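Long-range contacts in uncharacterized protein (Pyrococcus furiosus DSM 3638, PDB 3WZ2), which probably acts as a proteasome-assembly chaperone or proteasome activator in this archaeon, as an oligomeric member of the PAC2 family: residues B[30-35]-B[188-193]; B[86-91]-B[231-236]; B[96-101]-B[160-165]; B[115-120]-B[176-181]. One frame throughout, in Å; residues are numbered along the deposited sequence.

Interaction 1: residues B[30-35]-B[188-193]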
# COMPACT_ATOMS: atom_id res chain seq x y z
N GLY B 30 -14.07 6.50 25.53
CA GLY B 30 -13.86 6.74 26.95
C GLY B 30 -12.80 5.89 27.60
O GLY B 30 -12.61 5.98 28.82
N LEU B 31 -12.17 5.01 26.83
CA LEU B 31 -11.41 3.89 27.38
C LEU B 31 -12.15 3.14 28.50
O LEU B 31 -11.56 2.58 29.40
CB LEU B 31 -10.06 4.36 27.86
CG LEU B 31 -9.13 4.89 26.79
CD1 LEU B 31 -7.90 5.52 27.43
CD2 LEU B 31 -8.67 3.79 25.83
N VAL B 32 -13.46 3.06 28.37
CA VAL B 32 -14.30 2.46 29.39
C VAL B 32 -13.96 1.01 29.53
O VAL B 32 -13.72 0.51 30.64
CB VAL B 32 -15.79 2.67 29.08
CG1 VAL B 32 -16.69 1.96 30.06
CG2 VAL B 32 -16.12 4.15 29.07
N GLY B 33 -13.98 0.29 28.43
CA GLY B 33 -13.72 -1.15 28.49
C GLY B 33 -12.30 -1.45 28.91
O GLY B 33 -12.06 -2.41 29.65
N HIS B 34 -11.37 -0.63 28.41
CA HIS B 34 -9.94 -0.77 28.76
C HIS B 34 -9.67 -0.61 30.25
O HIS B 34 -9.02 -1.44 30.89
CB HIS B 34 -9.16 0.27 27.99
CG HIS B 34 -7.70 0.23 28.24
ND1 HIS B 34 -6.87 -0.68 27.62
CD2 HIS B 34 -6.90 1.01 29.02
CE1 HIS B 34 -5.63 -0.50 28.05
NE2 HIS B 34 -5.62 0.53 28.88
N ILE B 35 -10.23 0.44 30.85
CA ILE B 35 -10.10 0.61 32.30
C ILE B 35 -10.77 -0.54 33.05
O ILE B 35 -10.22 -1.12 33.98
CB ILE B 35 -10.71 1.98 32.70
CG1 ILE B 35 -9.86 3.10 32.10
CG2 ILE B 35 -10.75 2.11 34.20
CD1 ILE B 35 -10.56 4.44 32.00
N PRO B 188 -12.97 6.64 34.02
CA PRO B 188 -12.95 5.52 34.97
C PRO B 188 -14.25 5.33 35.74
O PRO B 188 -14.50 4.23 36.26
CB PRO B 188 -11.80 5.87 35.93
CG PRO B 188 -11.44 7.27 35.65
CD PRO B 188 -11.94 7.64 34.29
N ARG B 189 -15.07 6.37 35.83
CA ARG B 189 -16.35 6.24 36.53
C ARG B 189 -17.36 5.46 35.76
O ARG B 189 -18.04 4.64 36.33
CB ARG B 189 -16.92 7.61 36.87
CG ARG B 189 -16.07 8.26 37.94
CD ARG B 189 -16.50 9.66 38.28
NE ARG B 189 -15.27 10.36 38.60
CZ ARG B 189 -14.69 10.39 39.80
NH1 ARG B 189 -15.23 9.79 40.85
NH2 ARG B 189 -13.56 11.07 39.92
N ALA B 190 -17.40 5.67 34.45
CA ALA B 190 -18.14 4.80 33.57
C ALA B 190 -17.61 3.38 33.60
O ALA B 190 -18.39 2.44 33.68
CB ALA B 190 -18.13 5.33 32.14
N ALA B 191 -16.29 3.22 33.65
CA ALA B 191 -15.72 1.89 33.79
C ALA B 191 -16.23 1.20 35.05
O ALA B 191 -16.58 0.02 35.05
CB ALA B 191 -14.21 1.94 33.78
N ALA B 192 -16.25 1.94 36.13
CA ALA B 192 -16.73 1.41 37.41
C ALA B 192 -18.17 0.99 37.30
O ALA B 192 -18.53 -0.05 37.83
CB ALA B 192 -16.55 2.44 38.52
N ASN B 193 -19.01 1.81 36.65
CA ASN B 193 -20.40 1.42 36.43
C ASN B 193 -20.50 0.07 35.69
O ASN B 193 -21.33 -0.78 36.01
CB ASN B 193 -21.15 2.48 35.61
CG ASN B 193 -21.24 3.84 36.31
OD1 ASN B 193 -21.14 3.90 37.52
ND2 ASN B 193 -21.53 4.90 35.55
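The first turns of two helices, 32-43 and 188-202, meet with Val-32 and Ala-191 as the nearest backbone pair, their CA atoms 4.7 Å apart. This is helix-against-helix packing on one face of the central mixed sheet of the PAC2-family fold, and small residues make the close approach possible. Ala-191 is the middle of it. Its methyl points at the other helix and sits between the backbone and a side chain: Ala-191 CB lies 3.5 Å from Val-32 O and, on the next turn, 3.5 Å from Ile-35 CG2, closer than two methyl carbons normally come. Val-32 has CG1 anti to its backbone N (chi1 176°), which lays that methyl against the Ala-191 backbone, 3.8 Å from its N. The other branch, Val-32 CG2, turns to Ala-190 and meets its CB at 3.9 Å. Ile-35 reaches with both of its branches, CG2 to the alanine and the longer CG1-CD1 arm to the start of the second helix, over Pro-188. Replacing Ile-35 by an alanine would take CG2 from the Ala-191 methyl and the CD1 arm from Pro-188, probably opening a gap at the start of the second helix. The contact is buried and wholly apolar on the side-chain level. Beyond it, Ile-35 also rests on Leu-211 and Leu-222, while Asp-187 OD1 accepts a hydrogen bond from Ala-190 N at the beginning of helix 188-202. At the far end of the isoleucine, Ile-35 CD1 stops 3.8 Å from Pro-188 N and 4.2 Å from the ring carbon CD of the same proline.

Interaction 2: residues B[86-91]-B[231-236]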
# COMPACT_ATOMS: atom_id res chain seq x y z
N ASP B 86 -3.04 -2.69 24.65
CA ASP B 86 -2.49 -1.39 24.93
C ASP B 86 -2.23 -0.52 23.71
O ASP B 86 -1.78 0.61 23.86
CB ASP B 86 -1.23 -1.55 25.79
CG ASP B 86 -1.56 -1.93 27.25
OD1 ASP B 86 -2.56 -1.41 27.78
OD2 ASP B 86 -0.86 -2.78 27.85
N ILE B 87 -2.59 -0.98 22.52
CA ILE B 87 -2.45 -0.20 21.30
C ILE B 87 -3.79 -0.24 20.56
O ILE B 87 -4.56 -1.18 20.73
CB ILE B 87 -1.28 -0.72 20.44
CG1 ILE B 87 -1.42 -2.21 20.23
CG2 ILE B 87 0.03 -0.50 21.17
CD1 ILE B 87 -0.45 -2.76 19.21
N PHE B 88 -4.08 0.78 19.78
CA PHE B 88 -5.38 0.85 19.07
C PHE B 88 -5.01 0.50 17.65
O PHE B 88 -4.22 1.17 17.04
CB PHE B 88 -6.13 2.22 19.21
CG PHE B 88 -7.51 2.28 18.51
CD1 PHE B 88 -8.71 2.03 19.20
CD2 PHE B 88 -7.61 2.65 17.15
CE1 PHE B 88 -9.95 2.11 18.56
CE2 PHE B 88 -8.85 2.72 16.51
CZ PHE B 88 -10.02 2.44 17.21
N LEU B 89 -5.57 -0.59 17.17
CA LEU B 89 -5.09 -1.27 16.00
C LEU B 89 -5.95 -0.91 14.80
O LEU B 89 -7.07 -0.49 14.95
CB LEU B 89 -5.13 -2.77 16.25
CG LEU B 89 -4.05 -3.28 17.21
CD1 LEU B 89 -4.13 -4.76 17.36
CD2 LEU B 89 -2.65 -2.90 16.72
N PRO B 90 -5.41 -1.10 13.61
CA PRO B 90 -6.21 -0.79 12.42
C PRO B 90 -7.30 -1.82 12.15
O PRO B 90 -7.21 -2.96 12.64
CB PRO B 90 -5.17 -0.78 11.28
CG PRO B 90 -4.01 -1.55 11.81
CD PRO B 90 -4.00 -1.34 13.30
N PRO B 91 -8.34 -1.42 11.40
CA PRO B 91 -9.59 -2.13 11.29
C PRO B 91 -9.45 -3.56 10.76
O PRO B 91 -10.05 -4.48 11.32
CB PRO B 91 -10.41 -1.29 10.29
CG PRO B 91 -9.50 -0.20 9.81
CD PRO B 91 -8.44 -0.05 10.84
N GLU B 231 -6.70 10.28 17.56
CA GLU B 231 -5.95 10.57 16.34
C GLU B 231 -6.00 9.39 15.36
O GLU B 231 -6.38 9.57 14.20
CB GLU B 231 -4.51 11.02 16.65
CG GLU B 231 -4.43 12.52 16.76
CD GLU B 231 -3.03 13.08 16.68
OE1 GLU B 231 -2.56 13.34 15.55
OE2 GLU B 231 -2.40 13.26 17.74
N ALA B 232 -5.68 8.20 15.86
CA ALA B 232 -5.75 7.00 15.05
C ALA B 232 -7.16 6.72 14.48
O ALA B 232 -7.29 6.25 13.37
CB ALA B 232 -5.24 5.80 15.83
N ARG B 233 -8.21 7.03 15.24
CA ARG B 233 -9.58 6.82 14.78
C ARG B 233 -9.94 7.67 13.56
O ARG B 233 -10.62 7.18 12.65
CB ARG B 233 -10.58 7.08 15.90
CG ARG B 233 -12.04 7.19 15.50
CD ARG B 233 -12.90 7.22 16.74
NE ARG B 233 -12.70 6.03 17.57
CZ ARG B 233 -12.95 5.96 18.89
NH1 ARG B 233 -13.43 7.01 19.55
NH2 ARG B 233 -12.71 4.83 19.54
N ARG B 234 -9.49 8.93 13.58
CA ARG B 234 -9.68 9.93 12.51
C ARG B 234 -9.03 9.57 11.18
O ARG B 234 -9.53 9.94 10.12
CB ARG B 234 -9.09 11.28 12.93
CG ARG B 234 -9.91 12.02 13.97
CD ARG B 234 -9.24 13.30 14.47
NE ARG B 234 -9.74 13.66 15.80
CZ ARG B 234 -8.99 13.91 16.89
NH1 ARG B 234 -7.66 13.87 16.87
NH2 ARG B 234 -9.61 14.20 18.04
N LYS B 235 -7.88 8.90 11.23
CA LYS B 235 -7.28 8.33 10.02
C LYS B 235 -8.12 7.19 9.40
O LYS B 235 -8.17 7.06 8.18
CB LYS B 235 -5.86 7.83 10.30
CG LYS B 235 -4.88 8.89 10.80
CD LYS B 235 -3.61 8.22 11.30
CE LYS B 235 -2.45 9.19 11.42
NZ LYS B 235 -1.28 8.55 12.08
N MET B 236 -8.78 6.39 10.25
CA MET B 236 -9.15 5.00 9.91
C MET B 236 -10.66 4.85 9.66
O MET B 236 -11.44 5.77 9.91
CB MET B 236 -8.72 4.04 11.04
CG MET B 236 -7.22 3.70 11.01
SD MET B 236 -6.46 3.18 12.58
CE MET B 236 -4.73 3.54 12.27
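Apolar contacts carry most of this meeting between Phe-88, Pro-90 and Pro-91 on one side and Ala-232 and Met-236 on the other. The backbones stay well apart, 7.4 Å between the CA atoms of Phe-88 and Ala-232, and side chains bridge the distance. Phe-88 has CG anti to the backbone N (chi1 -178°), which extends the ring toward the helix, where Phe-88 CD2 comes 4.2 Å from Ala-232 CB. Met-236, extended beyond CG, passes across the two prolines at a slant: its CG lies 3.9 Å from Pro-91 CD, and its SD 4.0 Å from Pro-90 CA. The polar element is Arg-233. Its chain bends at chi3 and brings Arg-233 NH2 to 4.0 Å from Phe-88 CE1, with the ring and guanidinium planes 74° apart, so the two groups are far from a parallel stack. The charge of this arginine is met by Glu-230, which forms a salt bridge with NH1. Met-236 ends the modelled chain, just after helix 223-235 in the predicted coiled-coil region. That helix thus leans on the connection between strand 80-85 and helix 91-107; on the side of the connection away from helix 223-235, Leu-89 packs on Leu-72 of strand 72-77, and Pro-91 also touches Pro-59 of the second subunit.

Interaction 3: residues B[96-101]-B[160-165]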
# COMPACT_ATOMS: atom_id res chain seq x y z
N GLU B 96 -9.14 -9.50 11.81
CA GLU B 96 -8.40 -10.74 11.85
C GLU B 96 -8.33 -11.29 13.27
O GLU B 96 -8.40 -12.50 13.46
CB GLU B 96 -6.99 -10.56 11.28
CG GLU B 96 -6.91 -10.35 9.78
CD GLU B 96 -6.82 -11.66 9.00
OE1 GLU B 96 -7.20 -12.74 9.55
OE2 GLU B 96 -6.37 -11.61 7.82
N ILE B 97 -8.10 -10.42 14.26
CA ILE B 97 -7.99 -10.87 15.62
C ILE B 97 -9.32 -11.40 16.11
O ILE B 97 -9.36 -12.45 16.72
CB ILE B 97 -7.46 -9.76 16.56
CG1 ILE B 97 -6.00 -9.42 16.22
CG2 ILE B 97 -7.55 -10.19 18.02
CD1 ILE B 97 -5.58 -8.06 16.73
N ALA B 98 -10.39 -10.68 15.83
CA ALA B 98 -11.74 -11.14 16.18
C ALA B 98 -12.05 -12.52 15.61
O ALA B 98 -12.57 -13.39 16.32
CB ALA B 98 -12.79 -10.16 15.70
N LYS B 99 -11.68 -12.74 14.36
CA LYS B 99 -11.85 -14.05 13.75
C LYS B 99 -11.11 -15.15 14.53
O LYS B 99 -11.67 -16.22 14.78
CB LYS B 99 -11.44 -14.03 12.25
CG LYS B 99 -12.32 -13.13 11.36
CD LYS B 99 -13.59 -13.86 10.92
CE LYS B 99 -14.60 -12.85 10.54
NZ LYS B 99 -15.77 -13.39 9.79
N GLU B 100 -9.85 -14.92 14.90
CA GLU B 100 -9.11 -15.95 15.66
C GLU B 100 -9.68 -16.14 17.06
O GLU B 100 -9.74 -17.25 17.56
CB GLU B 100 -7.64 -15.61 15.79
CG GLU B 100 -6.87 -15.62 14.49
CD GLU B 100 -6.89 -16.97 13.78
OE1 GLU B 100 -6.68 -18.03 14.43
OE2 GLU B 100 -7.13 -16.97 12.54
N ILE B 101 -10.12 -15.05 17.68
CA ILE B 101 -10.75 -15.17 18.98
C ILE B 101 -12.02 -16.04 18.89
O ILE B 101 -12.22 -16.94 19.69
CB ILE B 101 -11.08 -13.80 19.56
CG1 ILE B 101 -9.80 -13.10 19.99
CG2 ILE B 101 -12.06 -13.92 20.70
CD1 ILE B 101 -9.98 -11.64 20.40
N SER B 160 -15.57 -4.64 19.94
CA SER B 160 -16.75 -5.03 20.71
C SER B 160 -17.92 -5.30 19.79
O SER B 160 -18.60 -6.31 19.91
CB SER B 160 -17.10 -3.95 21.74
OG SER B 160 -16.10 -3.97 22.74
N GLY B 161 -18.13 -4.41 18.82
CA GLY B 161 -19.17 -4.64 17.79
C GLY B 161 -18.95 -5.91 16.97
O GLY B 161 -19.88 -6.64 16.67
N LYS B 162 -17.71 -6.16 16.59
CA LYS B 162 -17.40 -7.29 15.73
C LYS B 162 -17.60 -8.59 16.45
O LYS B 162 -18.19 -9.50 15.93
CB LYS B 162 -15.96 -7.22 15.18
CG LYS B 162 -15.71 -8.21 14.03
CD LYS B 162 -16.47 -7.77 12.78
CE LYS B 162 -16.60 -8.83 11.71
NZ LYS B 162 -15.31 -9.08 11.05
N LEU B 163 -17.11 -8.65 17.68
CA LEU B 163 -17.25 -9.86 18.49
C LEU B 163 -18.69 -10.17 18.78
O LEU B 163 -19.11 -11.31 18.71
CB LEU B 163 -16.56 -9.69 19.83
CG LEU B 163 -15.59 -10.66 20.41
CD1 LEU B 163 -14.93 -11.43 19.31
CD2 LEU B 163 -14.62 -9.99 21.39
N LEU B 164 -19.44 -9.16 19.16
CA LEU B 164 -20.87 -9.37 19.41
C LEU B 164 -21.47 -10.16 18.24
O LEU B 164 -22.12 -11.18 18.44
CB LEU B 164 -21.58 -8.03 19.56
CG LEU B 164 -23.10 -8.03 19.66
CD1 LEU B 164 -23.52 -8.78 20.90
CD2 LEU B 164 -23.62 -6.61 19.66
N TRP B 165 -21.21 -9.69 17.03
CA TRP B 165 -21.84 -10.25 15.83
C TRP B 165 -21.22 -11.64 15.54
O TRP B 165 -21.95 -12.63 15.38
CB TRP B 165 -21.70 -9.29 14.63
CG TRP B 165 -22.14 -9.93 13.30
CD1 TRP B 165 -21.34 -10.36 12.29
CD2 TRP B 165 -23.47 -10.20 12.89
NE1 TRP B 165 -22.09 -10.88 11.28
CE2 TRP B 165 -23.41 -10.81 11.63
CE3 TRP B 165 -24.71 -9.98 13.47
CZ2 TRP B 165 -24.55 -11.18 10.92
CZ3 TRP B 165 -25.86 -10.36 12.77
CH2 TRP B 165 -25.77 -10.97 11.51
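Lys-162 lies along Ala-98 before turning its ammonium group toward Lys-99. With CG anti to the backbone N, Lys-162 sets that methylene 3.9 Å from Ala-98 CB; bends at chi2 and chi4 then carry Lys-162 NZ to 3.9 Å from Lys-99 CE. Lys-99 is itself bent at chi2, and the two chains pass at a slant with their NZ atoms 4.5 Å apart. Such close like charges would probably be unfavourable alone, but Lys-99 NZ forms a salt bridge with Glu-166 and Lys-162 NZ a weak hydrogen bond to Asn-95 OD1. Deeper in, Leu-163 adopts an unusual conformation, chi1 -129° and chi2 26°, both off the staggered values. Leu-163 CD1 thereby reaches across to Ile-101, whose CG2 it meets at 4.0 Å, the two side chains roughly at right angles. The same Leu-163 CD1 is 4.4 Å from Ala-98 CB. Trp-165, one turn on from Gly-161, stacks edge-to-face with Tyr-51 of the second subunit, so this layer also borders a subunit interface. The short helical segments run at 35° to each other, 9.8 Å apart at closest approach, an arrangement in keeping with neighbouring helices layered on the same face of an alpha/beta sheet.

Interaction 4: residues B[115-120]-B[176-181]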
# COMPACT_ATOMS: atom_id res chain seq x y z
N SER B 115 -18.33 -8.29 25.88
CA SER B 115 -17.52 -7.11 25.61
C SER B 115 -17.91 -5.96 26.53
O SER B 115 -19.07 -5.76 26.83
CB SER B 115 -17.68 -6.71 24.13
OG SER B 115 -17.15 -7.71 23.28
N LEU B 116 -16.91 -5.24 26.99
CA LEU B 116 -17.07 -4.07 27.80
C LEU B 116 -16.73 -2.86 26.97
O LEU B 116 -15.63 -2.77 26.41
CB LEU B 116 -16.12 -4.13 28.99
CG LEU B 116 -16.17 -5.42 29.77
CD1 LEU B 116 -15.22 -5.29 30.94
CD2 LEU B 116 -17.59 -5.72 30.24
N ALA B 117 -17.68 -1.96 26.81
CA ALA B 117 -17.51 -0.83 25.89
C ALA B 117 -18.05 0.44 26.53
O ALA B 117 -18.73 0.40 27.56
CB ALA B 117 -18.25 -1.11 24.60
N GLY B 118 -17.81 1.55 25.83
CA GLY B 118 -18.37 2.84 26.18
C GLY B 118 -19.39 3.32 25.17
O GLY B 118 -19.43 2.83 24.08
N MET B 119 -20.27 4.22 25.57
CA MET B 119 -21.24 4.81 24.64
C MET B 119 -21.20 6.31 24.86
O MET B 119 -21.53 6.80 25.96
CB MET B 119 -22.64 4.31 24.95
CG MET B 119 -23.76 4.86 24.08
SD MET B 119 -25.37 4.49 24.85
CE MET B 119 -26.50 5.36 23.75
N GLY B 120 -20.72 7.00 23.83
CA GLY B 120 -20.48 8.41 23.90
C GLY B 120 -21.82 9.11 23.85
O GLY B 120 -22.58 8.92 22.92
N VAL B 176 -22.70 -7.27 24.91
CA VAL B 176 -21.92 -6.07 25.18
C VAL B 176 -22.58 -5.27 26.33
O VAL B 176 -23.78 -5.06 26.33
CB VAL B 176 -21.81 -5.19 23.94
CG1 VAL B 176 -20.85 -4.02 24.16
CG2 VAL B 176 -21.35 -6.00 22.72
N LEU B 177 -21.78 -4.84 27.29
CA LEU B 177 -22.20 -3.86 28.29
C LEU B 177 -21.61 -2.51 27.91
O LEU B 177 -20.40 -2.43 27.65
CB LEU B 177 -21.68 -4.28 29.65
CG LEU B 177 -22.12 -5.66 30.14
CD1 LEU B 177 -21.45 -5.98 31.46
CD2 LEU B 177 -23.62 -5.68 30.30
N LEU B 178 -22.48 -1.49 27.82
CA LEU B 178 -22.06 -0.18 27.40
C LEU B 178 -22.26 0.86 28.48
O LEU B 178 -23.39 1.20 28.84
CB LEU B 178 -22.84 0.25 26.17
CG LEU B 178 -22.64 -0.65 24.97
CD1 LEU B 178 -23.90 -1.45 24.71
CD2 LEU B 178 -22.32 0.15 23.77
N GLY B 179 -21.15 1.39 28.98
CA GLY B 179 -21.20 2.49 29.93
C GLY B 179 -21.33 3.79 29.20
O GLY B 179 -20.43 4.17 28.43
N GLU B 180 -22.44 4.46 29.41
CA GLU B 180 -22.57 5.86 29.00
C GLU B 180 -21.43 6.69 29.53
O GLU B 180 -20.96 6.51 30.67
CB GLU B 180 -23.88 6.48 29.48
CG GLU B 180 -25.12 5.91 28.83
CD GLU B 180 -26.40 6.60 29.31
OE1 GLU B 180 -26.35 7.26 30.38
OE2 GLU B 180 -27.44 6.52 28.62
N THR B 181 -20.95 7.57 28.68
CA THR B 181 -19.79 8.41 29.01
C THR B 181 -19.85 9.66 28.13
O THR B 181 -20.62 9.73 27.15
CB THR B 181 -18.46 7.63 28.86
OG1 THR B 181 -17.36 8.42 29.33
CG2 THR B 181 -18.20 7.23 27.41
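Val-176, Ala-117 and Leu-178 form the apolar centre on one face of two adjacent parallel strands. The Ala-117 CB methyl lies 3.9 Å from Val-176 CG1, which stands anti to its backbone N (chi1 -173°), with Leu-178 CD2 also near it, at 4.3 Å. Further along this face, Met-119 CB meets Leu-178 CB at 4.2 Å. On the reverse face Leu-116 and Leu-177 run alongside one another in the same direction, CD2 of the first 4.1 Å from CD1 of the second. Five backbone hydrogen bonds join the strands: Leu-177 N to Ser-115 O, Ala-117 N to Leu-177 O, Gly-179 N to Ala-117 O, Met-119 N to Gly-179 O and Thr-181 N to Met-119 O. Of these, Met-119 N stands out, sitting 46° out of the plane of the Gly-179 carbonyl. The polar groups at the C-terminal end are buried and satisfied by residues outside the two strands: Glu-180 OE1 in a salt bridge with Lys-125, OE2 hydrogen-bonded to Trp-131 NE1, and Thr-181 OG1 bonded to Asp-187. Within the mixed sheet, strand 112-120 has 21-24 as its other neighbour and 174-181 has 130-134; helix 158-169 covers the Ser-115 face, helices 32-43 and 188-202 the Leu-116 face.

In the fold
Interactions 1, 3 and 4 are buried, while interaction 2 lies at the surface, about 16 Å from the centre of the chain to its own centre. Interaction 4 joins two neighbouring strands of the central sheet, and the helix pairs of interactions 1 and 3 lie on its opposite faces: Val-32 and Ala-190 touch one, Ser-160 and Leu-164 the other. The chemistry changes accordingly. Backbone hydrogen bonds dominate between the strands, small apolar side chains between the helices of interaction 1, and a mixed apolar and lysine-bearing seam in interaction 3, which borders the second subunit. Interaction 2, built from prolines, an aromatic ring and long side chains, meets interaction 1 through His-34 and Asp-86, and interaction 3 through Leu-89 and Ile-97.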